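Local coordinates for protein putative invasin (Yersinia pseudotuberculosis IP 31758, PDB 5N40) that probably mediates bacterial adhesion as an invasin-like adhesin, its immunoglobulin-like domains carrying a C-type lectin-like adhesion domain, at residues A[6-12]-A[35-40]; A[45-49]-A[86-90]; A[77-83]-A[97-103]. The protein carries 1 engineered substitution. One frame throughout, in Å; residues are numbered along the deposited sequence.

Contact 1: residues A[6-12]-A[35-40]; sequences NLSTTNS and LRDSNN
S8 and R36 meet where the loop 6-12 folds against the loop 35-40: the S8 amide donates to R36 O over 2.9 Å. The second loop then reverses in a type I beta turn from D37 to N40, with D37 OD1 accepting from N39 N in an Asx turn. The S12 side chain adds a second link, to the backbone of 35-40. Its hydroxyl, anti to its own carbonyl carbon (chi1 -61°), accepts from R36 N at 2.9 Å while donating to S8 O, so one OG ties together both loops. S8 OG accepts from N11 N, an ST motif that fits the curl of 6-12 just before strand 13-22, at one end of an immunoglobulin-like domain of the invasin family. From that curl the side-chain carboxamide of N11 reaches into the turn: ND2 donates to D37 O at 3.0 Å, with the acceptor in the amide plane, and D37 O also takes N40 N. Alongside, N11 CB lies 3.7 Å from R36 CB, and a water bridges N11 O to N40 OD1. On the buried side L7 CD2 packs 4.0 Å from L35 CD1, and both leucines also touch V43 and L92.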
ATOM      1  N   ASN A   6       1.011   0.197  60.704  1.00 42.57           N
ATOM      2  CA  ASN A   6       1.098  -1.245  60.871  1.00 39.94           C
ATOM      3  C   ASN A   6       1.078  -2.005  59.551  1.00 34.62           C
ATOM      4  O   ASN A   6       1.503  -3.164  59.526  1.00 35.86           O
ATOM      5  CB  ASN A   6      -0.045  -1.747  61.760  1.00 38.88           C
ATOM      6  CG  ASN A   6      -1.413  -1.469  61.167  1.00 44.31           C
ATOM      7  OD1 ASN A   6      -1.667  -0.380  60.649  1.00 43.51           O
ATOM      8  ND2 ASN A   6      -2.304  -2.455  61.242  1.00 40.46           N
ATOM      9  N   LEU A   7       0.618  -1.391  58.460  1.00 26.04           N
ATOM     10  CA  LEU A   7       0.595  -2.070  57.166  1.00 24.63           C
ATOM     11  C   LEU A   7       2.018  -2.235  56.642  1.00 26.91           C
ATOM     12  O   LEU A   7       2.751  -1.252  56.488  1.00 30.28           O
ATOM     13  CB  LEU A   7      -0.257  -1.288  56.165  1.00 25.53           C
ATOM     14  CG  LEU A   7      -1.708  -0.991  56.558  1.00 26.01           C
ATOM     15  CD1 LEU A   7      -2.432  -0.279  55.431  1.00 27.42           C
ATOM     16  CD2 LEU A   7      -2.458  -2.260  56.960  1.00 22.87           C
ATOM     17  N   SER A   8       2.409  -3.475  56.356  1.00 18.38           N
ATOM     18  CA  SER A   8       3.763  -3.779  55.906  1.00 22.18           C
ATOM     19  C   SER A   8       3.780  -3.928  54.391  1.00 19.69           C
ATOM     20  O   SER A   8       3.041  -4.746  53.837  1.00 21.50           O
ATOM     21  CB  SER A   8       4.288  -5.057  56.555  1.00 22.22           C
ATOM     22  OG  SER A   8       5.498  -5.464  55.929  1.00 20.86           O
ATOM     23  N   THR A   9       4.630  -3.145  53.726  1.00 22.87           N
ATOM     24  CA  THR A   9       4.760  -3.262  52.279  1.00 21.19           C
ATOM     25  C   THR A   9       5.590  -4.471  51.871  1.00 24.71           C
ATOM     26  O   THR A   9       5.558  -4.859  50.699  1.00 23.72           O
ATOM     27  CB  THR A   9       5.373  -1.981  51.697  1.00 28.39           C
ATOM     28  OG1 THR A   9       6.670  -1.756  52.259  1.00 23.95           O
ATOM     29  CG2 THR A   9       4.491  -0.787  52.002  1.00 22.10           C
ATOM     30  N   THR A  10       6.321  -5.079  52.808  1.00 22.46           N
ATOM     31  CA  THR A  10       7.110  -6.272  52.522  1.00 26.26           C
ATOM     32  C   THR A  10       6.357  -7.561  52.842  1.00 23.73           C
ATOM     33  O   THR A  10       6.512  -8.557  52.129  1.00 26.57           O
ATOM     34  CB  THR A  10       8.426  -6.236  53.307  1.00 29.48           C
ATOM     35  OG1 THR A  10       8.150  -6.055  54.703  1.00 35.40           O
ATOM     36  CG2 THR A  10       9.310  -5.108  52.815  1.00 29.32           C
ATOM     37  N   ASN A  11       5.551  -7.577  53.907  1.00 22.23           N
ATOM     38  CA  ASN A  11       4.751  -8.763  54.194  1.00 21.09           C
ATOM     39  C   ASN A  11       3.486  -8.812  53.349  1.00 18.40           C
ATOM     40  O   ASN A  11       2.976  -9.902  53.067  1.00 18.06           O
ATOM     41  CB  ASN A  11       4.383  -8.821  55.676  1.00 20.11           C
ATOM     42  CG  ASN A  11       5.589  -9.038  56.567  1.00 25.59           C
ATOM     43  OD1 ASN A  11       6.576  -9.642  56.154  1.00 25.63           O
ATOM     44  ND2 ASN A  11       5.515  -8.536  57.793  1.00 23.78           N
ATOM     45  N   SER A  12       2.965  -7.659  52.945  1.00 17.86           N
ATOM     46  CA  SER A  12       1.841  -7.626  52.026  1.00 17.77           C
ATOM     47  C   SER A  12       2.308  -7.936  50.610  1.00 17.85           C
ATOM     48  O   SER A  12       3.420  -7.584  50.211  1.00 20.01           O
ATOM     49  CB  SER A  12       1.161  -6.259  52.044  1.00 18.97           C
ATOM     50  OG  SER A  12       0.645  -5.957  53.323  1.00 17.15           O
ATOM     51  N   LEU A  35      -3.057  -8.517  52.649  1.00 15.73           N
ATOM     52  CA  LEU A  35      -2.716  -7.360  53.466  1.00 13.23           C
ATOM     53  C   LEU A  35      -2.235  -7.830  54.833  1.00 15.61           C
ATOM     54  O   LEU A  35      -2.971  -8.502  55.563  1.00 15.96           O
ATOM     55  CB  LEU A  35      -3.920  -6.428  53.596  1.00 14.54           C
ATOM     56  CG  LEU A  35      -3.658  -5.069  54.252  1.00 17.24           C
ATOM     57  CD1 LEU A  35      -2.627  -4.268  53.473  1.00 15.47           C
ATOM     58  CD2 LEU A  35      -4.952  -4.278  54.385  1.00 16.57           C
ATOM     59  N   ARG A  36      -0.998  -7.483  55.173  1.00 17.40           N
ATOM     60  CA  ARG A  36      -0.345  -7.998  56.369  1.00 15.16           C
ATOM     61  C   ARG A  36       0.327  -6.859  57.116  1.00 20.58           C
ATOM     62  O   ARG A  36       0.772  -5.878  56.509  1.00 17.25           O
ATOM     63  CB  ARG A  36       0.691  -9.073  56.016  1.00 18.70           C
ATOM     64  CG  ARG A  36       0.094 -10.317  55.364  1.00 22.03           C
ATOM     65  CD  ARG A  36      -0.679 -11.149  56.393  1.00 21.81           C
ATOM     66  NE  ARG A  36      -1.277 -12.372  55.848  1.00 24.86           N
ATOM     67  CZ  ARG A  36      -2.501 -12.455  55.329  1.00 21.28           C
ATOM     68  NH1 ARG A  36      -3.283 -11.381  55.244  1.00 17.35           N
ATOM     69  NH2 ARG A  36      -2.946 -13.619  54.874  1.00 25.60           N
ATOM     70  N   ASP A  37       0.379  -6.986  58.441  1.00 20.80           N
ATOM     71  CA  ASP A  37       1.069  -6.001  59.254  1.00 24.97           C
ATOM     72  C   ASP A  37       2.529  -6.417  59.443  1.00 22.36           C
ATOM     73  O   ASP A  37       3.004  -7.395  58.862  1.00 21.24           O
ATOM     74  CB  ASP A  37       0.337  -5.778  60.586  1.00 21.98           C
ATOM     75  CG  ASP A  37       0.391  -6.986  61.532  1.00 25.15           C
ATOM     76  OD1 ASP A  37       1.226  -7.891  61.351  1.00 21.82           O
ATOM     77  OD2 ASP A  37      -0.426  -7.018  62.481  1.00 23.63           O
ATOM     78  N   SER A  38       3.262  -5.637  60.241  1.00 26.05           N
ATOM     79  CA  SER A  38       4.693  -5.862  60.407  1.00 26.54           C
ATOM     80  C   SER A  38       5.000  -7.173  61.118  1.00 27.46           C
ATOM     81  O   SER A  38       6.149  -7.625  61.081  1.00 28.60           O
ATOM     82  CB  SER A  38       5.314  -4.703  61.182  1.00 36.37           C
ATOM     83  OG  SER A  38       4.716  -4.583  62.459  1.00 45.06           O
ATOM     84  N   ASN A  39       4.011  -7.777  61.772  1.00 23.62           N
ATOM     85  CA  ASN A  39       4.154  -9.080  62.409  1.00 24.34           C
ATOM     86  C   ASN A  39       3.600 -10.204  61.547  1.00 26.08           C
ATOM     87  O   ASN A  39       3.502 -11.346  62.012  1.00 27.04           O
ATOM     88  CB  ASN A  39       3.454  -9.072  63.769  1.00 29.18           C
ATOM     89  CG  ASN A  39       4.132  -8.153  64.761  1.00 37.05           C
ATOM     90  OD1 ASN A  39       5.340  -8.235  64.969  1.00 38.32           O
ATOM     91  ND2 ASN A  39       3.357  -7.260  65.369  1.00 35.93           N
ATOM     92  N   ASN A  40       3.230  -9.891  60.306  1.00 23.17           N
ATOM     93  CA  ASN A  40       2.626 -10.813  59.349  1.00 22.53           C
ATOM     94  C   ASN A  40       1.251 -11.306  59.782  1.00 21.64           C
ATOM     95  O   ASN A  40       0.813 -12.378  59.353  1.00 22.02           O
ATOM     96  CB  ASN A  40       3.535 -12.005  59.054  1.00 28.95           C
ATOM     97  CG  ASN A  40       3.268 -12.601  57.683  1.00 30.48           C
ATOM     98  OD1 ASN A  40       2.926 -11.882  56.737  1.00 25.65           O
ATOM     99  ND2 ASN A  40       3.411 -13.913  57.570  1.00 29.97           N
TER
HETATM  100  O   HOH W   1       3.919 -12.265  54.071  1.00 35.41           O

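Contact 2: residues A[45-49]-A[86-90]; sequences GQTVA and NVDGN
V48 and V87 form a non-hydrogen-bonded antiparallel pair, and A49 and N86 the hydrogen-bonded pair beside it, with N86 N to A49 O and A49 N to N86 O both 3.0 Å. A third bond, D88 N to T47 O, carries the pairing past the strand ends. The valines share one face, their CG2 methyls 4.3 Å apart, while CG1 of V87, anti to its backbone N (chi1 -180°), comes up to Q46 OE1 at 4.0 Å. On the other face the N86 carboxamide leans toward its cross-strand partner, bringing OD1 to 3.5 Å from A49 CB. Water does much of the polar joining at the open end. One molecule donates to Q46 OE1 and accepts from T47 N, with a weak bond to D88 OD1; another links T47 OG1 to the same D88 oxygen, which lies 3.6 Å from T47 CB. The far end of the Q46 amide is held within its own loop, NE2 donating to T44 O. From V87 to N90 the chain makes a type I' turn, D88 and G89 both at positive phi, as is usual for a two-residue beta hairpin; here it joins strands 79-87 and 90-102 of the immunoglobulin-like domain, with 48-52, an edge strand of the sheet, alongside 79-87.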
ATOM      1  N   GLY A  45     -11.057  -6.038  57.348  1.00 18.05           N
ATOM      2  CA  GLY A  45     -12.025  -4.958  57.399  1.00 18.97           C
ATOM      3  C   GLY A  45     -11.572  -3.650  56.789  1.00 18.22           C
ATOM      4  O   GLY A  45     -12.119  -2.599  57.130  1.00 16.63           O
ATOM      5  N   GLN A  46     -10.600  -3.679  55.891  1.00 17.15           N
ATOM      6  CA  GLN A  46     -10.041  -2.454  55.340  1.00 14.15           C
ATOM      7  C   GLN A  46     -10.745  -2.025  54.054  1.00 18.82           C
ATOM      8  O   GLN A  46     -11.436  -2.807  53.394  1.00 17.69           O
ATOM      9  CB  GLN A  46      -8.548  -2.629  55.078  1.00 15.61           C
ATOM     10  CG  GLN A  46      -7.767  -2.992  56.324  1.00 16.31           C
ATOM     11  CD  GLN A  46      -7.955  -1.974  57.431  1.00 19.38           C
ATOM     12  OE1 GLN A  46      -7.493  -0.837  57.329  1.00 20.87           O
ATOM     13  NE2 GLN A  46      -8.653  -2.374  58.490  1.00 19.07           N
ATOM     14  N   THR A  47     -10.546  -0.751  53.707  1.00 15.40           N
ATOM     15  CA  THR A  47     -11.097  -0.147  52.494  1.00 16.99           C
ATOM     16  C   THR A  47      -9.978  -0.109  51.462  1.00 13.81           C
ATOM     17  O   THR A  47      -9.115   0.773  51.495  1.00 17.61           O
ATOM     18  CB  THR A  47     -11.653   1.239  52.793  1.00 17.36           C
ATOM     19  OG1 THR A  47     -12.706   1.108  53.756  1.00 17.21           O
ATOM     20  CG2 THR A  47     -12.192   1.905  51.513  1.00 18.86           C
ATOM     21  N   VAL A  48      -9.999  -1.078  50.552  1.00 15.33           N
ATOM     22  CA  VAL A  48      -8.923  -1.318  49.598  1.00 16.07           C
ATOM     23  C   VAL A  48      -9.406  -0.958  48.199  1.00 16.16           C
ATOM     24  O   VAL A  48     -10.547  -1.259  47.824  1.00 15.13           O
ATOM     25  CB  VAL A  48      -8.472  -2.792  49.673  1.00 12.81           C
ATOM     26  CG1 VAL A  48      -7.432  -3.124  48.602  1.00 16.08           C
ATOM     27  CG2 VAL A  48      -7.924  -3.093  51.057  1.00 13.14           C
ATOM     28  N   ALA A  49      -8.539  -0.296  47.434  1.00 16.56           N
ATOM     29  CA  ALA A  49      -8.810   0.032  46.042  1.00 16.96           C
ATOM     30  C   ALA A  49      -7.597  -0.332  45.202  1.00 15.05           C
ATOM     31  O   ALA A  49      -6.456  -0.208  45.657  1.00 14.85           O
ATOM     32  CB  ALA A  49      -9.143   1.518  45.865  1.00 20.65           C
ATOM     33  N   ASN A  86      -4.212   1.096  47.114  1.00 16.10           N
ATOM     34  CA  ASN A  86      -4.261   2.066  48.196  1.00 15.42           C
ATOM     35  C   ASN A  86      -5.302   1.622  49.216  1.00 17.24           C
ATOM     36  O   ASN A  86      -6.229   0.867  48.905  1.00 15.80           O
ATOM     37  CB  ASN A  86      -4.542   3.503  47.687  1.00 20.11           C
ATOM     38  CG  ASN A  86      -5.834   3.627  46.915  1.00 22.77           C
ATOM     39  OD1 ASN A  86      -6.919   3.646  47.494  1.00 25.21           O
ATOM     40  ND2 ASN A  86      -5.726   3.756  45.593  1.00 24.42           N
ATOM     41  N   VAL A  87      -5.114   2.083  50.447  1.00 15.48           N
ATOM     42  CA  VAL A  87      -5.958   1.737  51.584  1.00 15.69           C
ATOM     43  C   VAL A  87      -6.391   3.046  52.219  1.00 11.61           C
ATOM     44  O   VAL A  87      -5.543   3.872  52.570  1.00 15.72           O
ATOM     45  CB  VAL A  87      -5.211   0.866  52.607  1.00 16.65           C
ATOM     46  CG1 VAL A  87      -6.115   0.513  53.781  1.00 17.84           C
ATOM     47  CG2 VAL A  87      -4.653  -0.390  51.944  1.00 18.28           C
ATOM     48  N   ASP A  88      -7.701   3.248  52.349  1.00 18.06           N
ATOM     49  CA  ASP A  88      -8.231   4.522  52.835  1.00 15.54           C
ATOM     50  C   ASP A  88      -7.697   5.684  51.998  1.00 15.48           C
ATOM     51  O   ASP A  88      -7.451   6.772  52.510  1.00 15.42           O
ATOM     52  CB  ASP A  88      -7.892   4.751  54.313  1.00 14.44           C
ATOM     53  CG  ASP A  88      -8.536   3.738  55.236  1.00 20.00           C
ATOM     54  OD1 ASP A  88      -9.692   3.339  54.983  1.00 22.57           O
ATOM     55  OD2 ASP A  88      -7.874   3.361  56.224  1.00 21.67           O
ATOM     56  N   GLY A  89      -7.490   5.452  50.704  1.00 16.07           N
ATOM     57  CA  GLY A  89      -7.042   6.501  49.815  1.00 15.11           C
ATOM     58  C   GLY A  89      -5.556   6.792  49.851  1.00 14.72           C
ATOM     59  O   GLY A  89      -5.111   7.706  49.144  1.00 15.50           O
ATOM     60  N   ASN A  90      -4.780   6.047  50.633  1.00 13.68           N
ATOM     61  CA  ASN A  90      -3.340   6.241  50.762  1.00 16.31           C
ATOM     62  C   ASN A  90      -2.608   5.084  50.089  1.00 19.31           C
ATOM     63  O   ASN A  90      -2.948   3.917  50.312  1.00 15.11           O
ATOM     64  CB  ASN A  90      -2.937   6.331  52.239  1.00 17.42           C
ATOM     65  CG  ASN A  90      -3.889   7.200  53.065  1.00 16.25           C
ATOM     66  OD1 ASN A  90      -4.227   8.320  52.681  1.00 14.02           O
ATOM     67  ND2 ASN A  90      -4.338   6.667  54.200  1.00 17.58           N
TER
HETATM   68  O   HOH W   2      -9.034   0.663  55.556  1.00 17.38           O
HETATM   69  O   HOH W   3     -12.354   3.035  55.405  1.00 15.26           O
HETATM   70  O   HOH W   4      -8.592   2.843  49.386  1.00 19.74           O

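Contact 3: residues A[77-83]-A[97-103]; sequences LTGTASL and ATINVIP
G79 to S82 pair with V101 to T98 as antiparallel neighbours, their strand axes 4.6 Å apart at closest approach and 155° between their directions. Hydrogen-bonded pairs G79 with V101 and A81 with I99 take turns with the non-hydrogen-bonded pairs T80 with N100 and S82 with T98, and L83 N to A97 O extends the series.

The inner face is a row of unequal bumps. A81 is a low bump: its CB sits 4.2 Å from I99 CB, and V101 leans in from two residues on with CG2 4.1 Å away, so two branched side chains of one strand flank a single small methyl of the other. G79, opposite V101, presents no side chain at all, and V101 CB lies 3.6 Å from G79 O. Further along, L83 swings CD1 into the notch between A97 CB, at 3.8 Å, and I99 CD1, at 3.9 Å, the leucine and isoleucine slanting across one another. L14 and V31 also touch L83 within the domain core.

The other face carries T80, S82, T98 and N100. T80 has its CG2 anti to the backbone N, which lays that methyl against T98 CB at 3.8 Å and turns OG1 towards N100 OD1; T80 and N100 run side by side, and a water contacts both oxygens, while N100 ND2 hydrogen-bonds to N20 OD1 on strand 13-22. Where the strands run out, T78 CG2 rests against the backbone of P103, 3.6 Å from its CA, while T78 OG1 is hydrogen-bonded to E205 OE1 of the following domain.

The chemistry is thus divided by face: aliphatic groups close the inside of the immunoglobulin-like sandwich, whereas hydroxyls, an amide and water occupy the outside, while the five backbone bonds between the segments set their register.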
ATOM      1  N   LEU A  77      -6.096  -2.257  24.218  1.00 14.28           N
ATOM      2  CA  LEU A  77      -4.738  -1.769  24.012  1.00 13.95           C
ATOM      3  C   LEU A  77      -3.739  -2.761  24.592  1.00 18.11           C
ATOM      4  O   LEU A  77      -3.859  -3.164  25.751  1.00 16.11           O
ATOM      5  CB  LEU A  77      -4.538  -0.401  24.669  1.00 15.51           C
ATOM      6  CG  LEU A  77      -5.486   0.699  24.192  1.00 19.63           C
ATOM      7  CD1 LEU A  77      -5.280   1.980  24.995  1.00 21.36           C
ATOM      8  CD2 LEU A  77      -5.297   0.937  22.713  1.00 22.46           C
ATOM      9  N   THR A  78      -2.748  -3.136  23.785  1.00 14.25           N
ATOM     10  CA  THR A  78      -1.667  -3.993  24.243  1.00 12.14           C
ATOM     11  C   THR A  78      -0.669  -3.196  25.073  1.00 17.16           C
ATOM     12  O   THR A  78      -0.525  -1.977  24.918  1.00 19.02           O
ATOM     13  CB  THR A  78      -0.957  -4.616  23.047  1.00 15.48           C
ATOM     14  OG1 THR A  78      -0.523  -3.570  22.170  1.00 14.90           O
ATOM     15  CG2 THR A  78      -1.900  -5.530  22.293  1.00 13.87           C
ATOM     16  N   GLY A  79       0.026  -3.896  25.951  1.00 15.80           N
ATOM     17  CA  GLY A  79       1.061  -3.296  26.766  1.00 18.65           C
ATOM     18  C   GLY A  79       1.245  -4.091  28.040  1.00 18.58           C
ATOM     19  O   GLY A  79       0.914  -5.269  28.100  1.00 18.58           O
ATOM     20  N   THR A  80       1.777  -3.418  29.056  1.00 19.16           N
ATOM     21  CA  THR A  80       1.920  -3.992  30.387  1.00 18.78           C
ATOM     22  C   THR A  80       1.023  -3.225  31.349  1.00 18.42           C
ATOM     23  O   THR A  80       1.186  -2.013  31.521  1.00 21.97           O
ATOM     24  CB  THR A  80       3.374  -3.946  30.853  1.00 27.27           C
ATOM     25  OG1 THR A  80       4.205  -4.607  29.887  1.00 28.56           O
ATOM     26  CG2 THR A  80       3.516  -4.631  32.217  1.00 25.05           C
ATOM     27  N   ALA A  81       0.073  -3.929  31.963  1.00 15.49           N
ATOM     28  CA  ALA A  81      -0.777  -3.327  32.985  1.00 17.26           C
ATOM     29  C   ALA A  81      -0.023  -3.310  34.305  1.00 18.62           C
ATOM     30  O   ALA A  81       0.306  -4.370  34.848  1.00 21.36           O
ATOM     31  CB  ALA A  81      -2.085  -4.101  33.140  1.00 13.72           C
ATOM     32  N   SER A  82       0.273  -2.116  34.811  1.00 16.62           N
ATOM     33  CA  SER A  82       0.861  -1.968  36.134  1.00 17.64           C
ATOM     34  C   SER A  82      -0.252  -1.730  37.141  1.00 17.61           C
ATOM     35  O   SER A  82      -1.094  -0.849  36.943  1.00 15.78           O
ATOM     36  CB  SER A  82       1.856  -0.811  36.160  1.00 24.07           C
ATOM     37  OG  SER A  82       2.955  -1.077  35.306  1.00 33.79           O
ATOM     38  N   LEU A  83      -0.243  -2.511  38.214  1.00 20.26           N
ATOM     39  CA  LEU A  83      -1.295  -2.506  39.220  1.00 17.22           C
ATOM     40  C   LEU A  83      -0.781  -1.834  40.483  1.00 21.13           C
ATOM     41  O   LEU A  83       0.328  -2.131  40.935  1.00 21.64           O
ATOM     42  CB  LEU A  83      -1.738  -3.934  39.539  1.00 23.09           C
ATOM     43  CG  LEU A  83      -2.210  -4.770  38.349  1.00 24.41           C
ATOM     44  CD1 LEU A  83      -2.280  -6.246  38.726  1.00 28.97           C
ATOM     45  CD2 LEU A  83      -3.552  -4.284  37.887  1.00 22.58           C
ATOM     46  N   ALA A  97       2.226  -5.607  41.001  1.00 27.68           N
ATOM     47  CA  ALA A  97       2.019  -6.720  40.097  1.00 25.35           C
ATOM     48  C   ALA A  97       1.849  -6.186  38.683  1.00 20.29           C
ATOM     49  O   ALA A  97       1.472  -5.031  38.476  1.00 20.88           O
ATOM     50  CB  ALA A  97       0.792  -7.534  40.505  1.00 28.98           C
ATOM     51  N   THR A  98       2.160  -7.026  37.706  1.00 23.38           N
ATOM     52  CA  THR A  98       1.963  -6.665  36.312  1.00 18.00           C
ATOM     53  C   THR A  98       1.225  -7.778  35.593  1.00 16.20           C
ATOM     54  O   THR A  98       1.257  -8.945  36.001  1.00 15.87           O
ATOM     55  CB  THR A  98       3.283  -6.392  35.587  1.00 16.52           C
ATOM     56  OG1 THR A  98       4.065  -7.594  35.558  1.00 21.20           O
ATOM     57  CG2 THR A  98       4.055  -5.278  36.280  1.00 23.10           C
ATOM     58  N   ILE A  99       0.542  -7.386  34.521  1.00 14.92           N
ATOM     59  CA  ILE A  99      -0.130  -8.311  33.620  1.00 15.90           C
ATOM     60  C   ILE A  99       0.261  -7.925  32.203  1.00 15.10           C
ATOM     61  O   ILE A  99       0.121  -6.763  31.817  1.00 14.86           O
ATOM     62  CB  ILE A  99      -1.661  -8.265  33.789  1.00 17.67           C
ATOM     63  CG1 ILE A  99      -2.048  -8.585  35.237  1.00 20.51           C
ATOM     64  CG2 ILE A  99      -2.339  -9.240  32.828  1.00 14.54           C
ATOM     65  CD1 ILE A  99      -3.473  -8.278  35.561  1.00 16.53           C
ATOM     66  N   ASN A 100       0.777  -8.884  31.443  1.00 16.21           N
ATOM     67  CA  ASN A 100       1.034  -8.660  30.029  1.00 14.91           C
ATOM     68  C   ASN A 100      -0.288  -8.703  29.283  1.00 15.69           C
ATOM     69  O   ASN A 100      -0.996  -9.716  29.326  1.00 15.53           O
ATOM     70  CB  ASN A 100       1.993  -9.708  29.473  1.00 19.52           C
ATOM     71  CG  ASN A 100       3.371  -9.614  30.079  1.00 23.25           C
ATOM     72  OD1 ASN A 100       3.893  -8.520  30.306  1.00 23.20           O
ATOM     73  ND2 ASN A 100       3.969 -10.763  30.349  1.00 31.41           N
ATOM     74  N   VAL A 101      -0.631  -7.602  28.628  1.00 15.41           N
ATOM     75  CA  VAL A 101      -1.815  -7.524  27.789  1.00 13.57           C
ATOM     76  C   VAL A 101      -1.312  -7.684  26.360  1.00 12.48           C
ATOM     77  O   VAL A 101      -0.799  -6.734  25.754  1.00 12.65           O
ATOM     78  CB  VAL A 101      -2.579  -6.217  27.997  1.00 15.14           C
ATOM     79  CG1 VAL A 101      -3.921  -6.272  27.289  1.00 17.94           C
ATOM     80  CG2 VAL A 101      -2.766  -5.943  29.494  1.00 16.70           C
ATOM     81  N   ILE A 102      -1.439  -8.897  25.837  1.00 13.24           N
ATOM     82  CA  ILE A 102      -0.801  -9.266  24.580  1.00 14.14           C
ATOM     83  C   ILE A 102      -1.783  -9.046  23.436  1.00 13.41           C
ATOM     84  O   ILE A 102      -2.980  -8.833  23.671  1.00 15.52           O
ATOM     85  CB  ILE A 102      -0.288 -10.717  24.615  1.00 15.65           C
ATOM     86  CG1 ILE A 102      -1.440 -11.729  24.639  1.00 16.40           C
ATOM     87  CG2 ILE A 102       0.640 -10.913  25.817  1.00 17.75           C
ATOM     88  CD1 ILE A 102      -0.983 -13.176  24.547  1.00 20.01           C
ATOM     89  N   PRO A 103      -1.310  -9.081  22.192  1.00 15.02           N
ATOM     90  CA  PRO A 103      -2.200  -8.845  21.050  1.00 13.95           C
ATOM     91  C   PRO A 103      -3.330  -9.857  20.960  1.00 15.91           C
ATOM     92  O   PRO A 103      -3.180 -11.035  21.299  1.00 14.55           O
ATOM     93  CB  PRO A 103      -1.263  -8.971  19.845  1.00 15.07           C
ATOM     94  CG  PRO A 103       0.067  -8.602  20.363  1.00 17.89           C
ATOM     95  CD  PRO A 103       0.100  -9.131  21.784  1.00 13.92           C
TER
HETATM   96  O   HOH W   5       3.731  -7.088  27.909  1.00 36.68           O

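All three contacts belong to the first immunoglobulin-like domain of the deposited chain, which is long and rod-like. Contacts 1 and 2 lie at the end remote from the other domains of this chain, their centres about 14 Å apart, and they touch: L35 CD2 packs 3.7 Å from Q46 CG, and L7 CD1 lies 4.1 Å from V87 CG1. Contact 3 sits nearer the next domain, its centre about 23 Å from that of contact 2 and about 26 Å from that of contact 1. Strand 79-87 joins the two sheet contacts, pairing with 48-52 in contact 2 and with 90-102 in contact 3. The C-type lectin-like adhesion domain lies at the other end of the chain.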